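Local coordinates for putative 2OG-Fe(II) oxygenase family protein (Caulobacter crescentus CB15, PDB 3OOX), which probably uses iron(II), 2-oxoglutarate and dioxygen to make ethylene and to oxidise L-arginine, at residues 209-212 and 216-219; 28-33 and 229-234. All blocks are in the same frame, centred on the assembly; numbering follows the deposited sequence.

Contact 1 (209-212 and 216-219)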
# COMPACT_ATOMS: atom_id res chain seq x y z
N GLU A 209 -1.57 -9.85 9.50
CA GLU A 209 -0.76 -9.94 10.69
C GLU A 209 0.58 -9.24 10.49
O GLU A 209 1.12 -9.27 9.38
CB GLU A 209 -0.51 -11.40 11.04
CG GLU A 209 -1.79 -12.20 11.26
CD GLU A 209 -1.55 -13.60 11.79
OE1 GLU A 209 -0.43 -14.13 11.59
OE2 GLU A 209 -2.52 -14.18 12.39
N VAL A 210 1.10 -8.62 11.54
CA VAL A 210 2.41 -7.98 11.50
C VAL A 210 3.37 -8.74 12.39
O VAL A 210 3.01 -9.15 13.49
CB VAL A 210 2.36 -6.50 11.94
CG1 VAL A 210 1.79 -6.31 13.36
CG2 VAL A 210 3.74 -5.81 11.80
N LEU A 211 4.61 -8.92 11.92
CA LEU A 211 5.61 -9.56 12.74
C LEU A 211 6.17 -8.58 13.77
O LEU A 211 6.78 -7.54 13.40
CB LEU A 211 6.73 -10.10 11.84
CG LEU A 211 7.80 -10.92 12.55
CD1 LEU A 211 7.20 -12.24 13.05
CD2 LEU A 211 8.94 -11.20 11.58
N ASP A 212 5.97 -8.88 15.05
CA ASP A 212 6.48 -8.01 16.11
C ASP A 212 7.98 -8.23 16.30
O ASP A 212 8.55 -9.21 15.81
CB ASP A 212 5.73 -8.25 17.43
CG ASP A 212 5.83 -7.08 18.40
OD1 ASP A 212 6.39 -6.01 18.06
OD2 ASP A 212 5.33 -7.23 19.52
N GLN A 216 6.74 -12.71 17.27
CA GLN A 216 5.33 -13.12 17.33
C GLN A 216 4.54 -12.40 16.24
O GLN A 216 4.80 -11.23 15.97
CB GLN A 216 4.74 -12.80 18.69
CG GLN A 216 5.34 -13.63 19.79
CD GLN A 216 4.51 -13.60 21.03
OE1 GLN A 216 3.51 -14.31 21.13
NE2 GLN A 216 4.88 -12.74 21.97
N TRP A 217 3.59 -13.11 15.63
CA TRP A 217 2.67 -12.54 14.67
C TRP A 217 1.47 -11.94 15.41
O TRP A 217 0.78 -12.63 16.19
CB TRP A 217 2.20 -13.57 13.66
CG TRP A 217 3.28 -14.02 12.74
CD1 TRP A 217 4.06 -15.14 12.86
CD2 TRP A 217 3.75 -13.31 11.60
NE1 TRP A 217 4.97 -15.18 11.82
CE2 TRP A 217 4.79 -14.08 11.03
CE3 TRP A 217 3.36 -12.12 10.98
CZ2 TRP A 217 5.48 -13.67 9.87
CZ3 TRP A 217 4.05 -11.71 9.83
CH2 TRP A 217 5.09 -12.49 9.28
N LEU A 218 1.25 -10.65 15.18
CA LEU A 218 0.16 -9.91 15.81
C LEU A 218 -0.95 -9.66 14.82
O LEU A 218 -0.69 -9.09 13.75
CB LEU A 218 0.68 -8.57 16.32
CG LEU A 218 1.91 -8.58 17.22
CD1 LEU A 218 2.22 -7.14 17.63
CD2 LEU A 218 1.75 -9.48 18.42
N PRO A 219 -2.22 -10.01 15.17
CA PRO A 219 -3.32 -9.74 14.26
C PRO A 219 -3.63 -8.24 14.14
O PRO A 219 -3.62 -7.53 15.16
CB PRO A 219 -4.51 -10.48 14.90
CG PRO A 219 -4.16 -10.63 16.27
CD PRO A 219 -2.67 -10.69 16.39
O HOH W 1 -1.35 -14.34 15.15
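Val-210 and Leu-218 form the hydrogen-bonded pair at the middle of a beta hairpin, whose second strand lies at the edge of the four-stranded antiparallel sheet of this double-stranded beta-helix (jelly-roll) fold. Two nearly equal bonds define the register: Val-210 N to Leu-218 O at 2.9 Å, and Leu-218 N to Val-210 O, the straighter of the two at 174°. Toward the turn, Asp-212 N closes the ladder on Gln-216 O at 2.8 Å.

The tight part is on the face carrying Glu-209, Leu-211 and Trp-217. With CG anti to its carbonyl carbon (chi1 -69°), the indole of Trp-217 folds back over the neighbouring strand, and Leu-211 CD1 sits over the five-membered ring, 3.8 Å from its centroid and 19° off the normal, a CH-pi contact. Leu-211 CB meets the far rim of the six-membered ring at CZ3. Arg-249 adds a cation-pi contact to the indole and a salt bridge to Glu-209 OE1, an oxygen that also lies 3.4 Å from Trp-217 CB.

Between the two strands themselves, the Val-210 and Leu-218 face makes fewer close contacts, though Val-210 is buried and also touches Ile-220 and Thr-246: Val-210 CG1 reaches Leu-218 CB at 3.9 Å, and Leu-218 CD1 rests beside the carboxylate of Asp-212, whose partner is Arg-32. The loose side begins at the turn, where the exposed Gln-216 makes no close side-chain contact with the partner strand, and its NE2 bonds to Asp-214. Solvent enters at the Glu-209 end, where one water donates to Trp-217 O at 2.9 Å and, weakly, to Glu-209 OE2.

Contact 2 (28-33 and 229-234)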
# COMPACT_ATOMS: atom_id res chain seq x y z
N ALA A 28 3.13 7.30 17.14
CA ALA A 28 3.61 6.36 18.14
C ALA A 28 3.33 4.94 17.65
O ALA A 28 4.12 4.01 17.91
CB ALA A 28 2.93 6.60 19.49
N SER A 29 2.19 4.75 16.99
CA SER A 29 1.84 3.44 16.48
C SER A 29 2.81 3.00 15.36
O SER A 29 3.34 1.89 15.36
CB SER A 29 0.37 3.43 16.04
OG SER A 29 -0.04 2.13 15.67
N PHE A 30 3.08 3.90 14.42
CA PHE A 30 4.04 3.60 13.36
C PHE A 30 5.41 3.27 13.94
O PHE A 30 6.07 2.34 13.48
CB PHE A 30 4.18 4.79 12.43
CG PHE A 30 2.99 5.02 11.51
CD1 PHE A 30 2.49 4.01 10.70
CD2 PHE A 30 2.42 6.27 11.40
CE1 PHE A 30 1.43 4.24 9.85
CE2 PHE A 30 1.40 6.52 10.52
CZ PHE A 30 0.87 5.49 9.77
N GLU A 31 5.86 4.04 14.92
CA GLU A 31 7.18 3.83 15.48
C GLU A 31 7.28 2.46 16.19
O GLU A 31 8.32 1.80 16.13
CB GLU A 31 7.61 4.97 16.41
CG GLU A 31 9.07 4.84 16.81
CD GLU A 31 9.61 5.98 17.66
OE1 GLU A 31 8.94 7.03 17.78
OE2 GLU A 31 10.73 5.83 18.20
N ARG A 32 6.20 2.05 16.85
CA ARG A 32 6.19 0.79 17.61
C ARG A 32 6.08 -0.43 16.69
O ARG A 32 6.78 -1.42 16.88
CB ARG A 32 5.03 0.81 18.61
CG ARG A 32 4.78 -0.48 19.40
CD ARG A 32 5.91 -0.90 20.27
NE ARG A 32 5.58 -2.20 20.86
CZ ARG A 32 5.82 -3.38 20.28
NH1 ARG A 32 6.41 -3.47 19.08
NH2 ARG A 32 5.44 -4.49 20.91
N TYR A 33 5.17 -0.35 15.72
CA TYR A 33 4.73 -1.53 14.96
C TYR A 33 5.00 -1.45 13.45
O TYR A 33 4.88 -2.47 12.77
CB TYR A 33 3.23 -1.75 15.12
CG TYR A 33 2.78 -2.11 16.53
CD1 TYR A 33 3.17 -3.31 17.10
CD2 TYR A 33 1.97 -1.24 17.27
CE1 TYR A 33 2.78 -3.64 18.40
CE2 TYR A 33 1.56 -1.58 18.57
CZ TYR A 33 1.98 -2.77 19.11
OH TYR A 33 1.58 -3.12 20.40
N ILE A 229 -2.58 1.34 7.72
CA ILE A 229 -1.49 2.03 7.05
C ILE A 229 -0.16 1.51 7.55
O ILE A 229 -0.00 1.31 8.75
CB ILE A 229 -1.56 3.53 7.30
CG1 ILE A 229 -2.96 4.05 6.90
CG2 ILE A 229 -0.45 4.27 6.48
CD1 ILE A 229 -3.40 5.28 7.64
N ASN A 230 0.78 1.29 6.65
CA ASN A 230 2.15 0.86 7.05
C ASN A 230 3.25 1.67 6.40
O ASN A 230 3.11 2.16 5.26
CB ASN A 230 2.41 -0.65 6.82
CG ASN A 230 2.34 -1.07 5.38
OD1 ASN A 230 1.25 -1.09 4.79
ND2 ASN A 230 3.50 -1.40 4.78
N ILE A 231 4.34 1.79 7.14
CA ILE A 231 5.57 2.42 6.69
C ILE A 231 6.26 1.50 5.67
O ILE A 231 6.32 0.28 5.90
CB ILE A 231 6.55 2.60 7.88
CG1 ILE A 231 5.86 3.39 9.02
CG2 ILE A 231 7.91 3.22 7.42
CD1 ILE A 231 5.47 4.82 8.65
N GLY A 232 6.80 2.06 4.58
CA GLY A 232 7.58 1.30 3.62
C GLY A 232 9.05 1.66 3.69
O GLY A 232 9.44 2.64 4.37
N ASP A 233 9.85 0.94 2.92
CA ASP A 233 11.28 1.05 3.04
C ASP A 233 11.79 2.46 2.70
O ASP A 233 12.81 2.86 3.28
CB ASP A 233 11.99 0.07 2.12
CG ASP A 233 11.84 -1.37 2.55
OD1 ASP A 233 11.36 -1.65 3.68
OD2 ASP A 233 12.20 -2.24 1.74
N MSE A 234 11.17 3.19 1.77
CA MSE A 234 11.65 4.54 1.43
C MSE A 234 11.58 5.45 2.64
O MSE A 234 12.52 6.23 2.90
CB MSE A 234 10.82 5.16 0.29
CG MSE A 234 11.08 4.60 -1.07
SE MSE A 234 9.81 5.28 -2.40
CE MSE A 234 10.47 4.37 -3.96
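The Phe-30 ring presents one face to Ile-231 and an edge to Ile-229, joining helix 19-33 to strand 227-231 of the large jelly-roll sheet. Over the face stands Ile-231 CD1, 4.1 Å from the ring centroid and 27° off the normal, a CH-pi contact. At the edge, close to the ring plane, Phe-30 CE1 approaches Ile-229 O at 3.4 Å, while Phe-30 CZ packs on Ile-229 CG2 at 3.7 Å. Further along the helix, Arg-32 and Tyr-33 cover one another, with Arg-32 CG above the tyrosine ring and Tyr-33 CE1 above the guanidinium.

The axes of these short segments are 8.8 Å apart and cross at -58°, a distance spanned by Phe-30 and the two isoleucines; no hydrogen bond crosses. Phe-30 also touches Ala-36 on strand 35-39, which pairs with strand 227-231. Replacing Phe-30 by an alanine would probably leave a gap between helix and sheet, with Ile-231 CD1 losing the ring beneath it and Ile-229 CG2 its neighbour. On the strand, Asn-230 points away from the helix and donates through ND2 to Asp-193. The second torsion of Ile-231 (chi2 -64°) bends its longer branch toward the helix, bringing CD1 to 3.7 Å from Phe-30 CD1.

Contacts 1 and 2 have centres 13 Å apart, on the same side of the chain's centre, but belong to different sheets: the hairpin is in the four-stranded sheet, whereas strand 227-231 is in the large mixed one. Along the chain contact 1 is nested within contact 2: helix 19-33 comes first, then the hairpin, with strand 217-219 followed directly by strand 227-231. The helix end meets both. Arg-32 NH1 forms a salt bridge with Asp-212 OD1 at 2.7 Å, and Tyr-33 CE1 packs on Leu-218 CD1 at 3.6 Å. One N-terminal helix therefore bridges the two sheets, ending against the hairpin while its Phe-30 packs on strand 227-231.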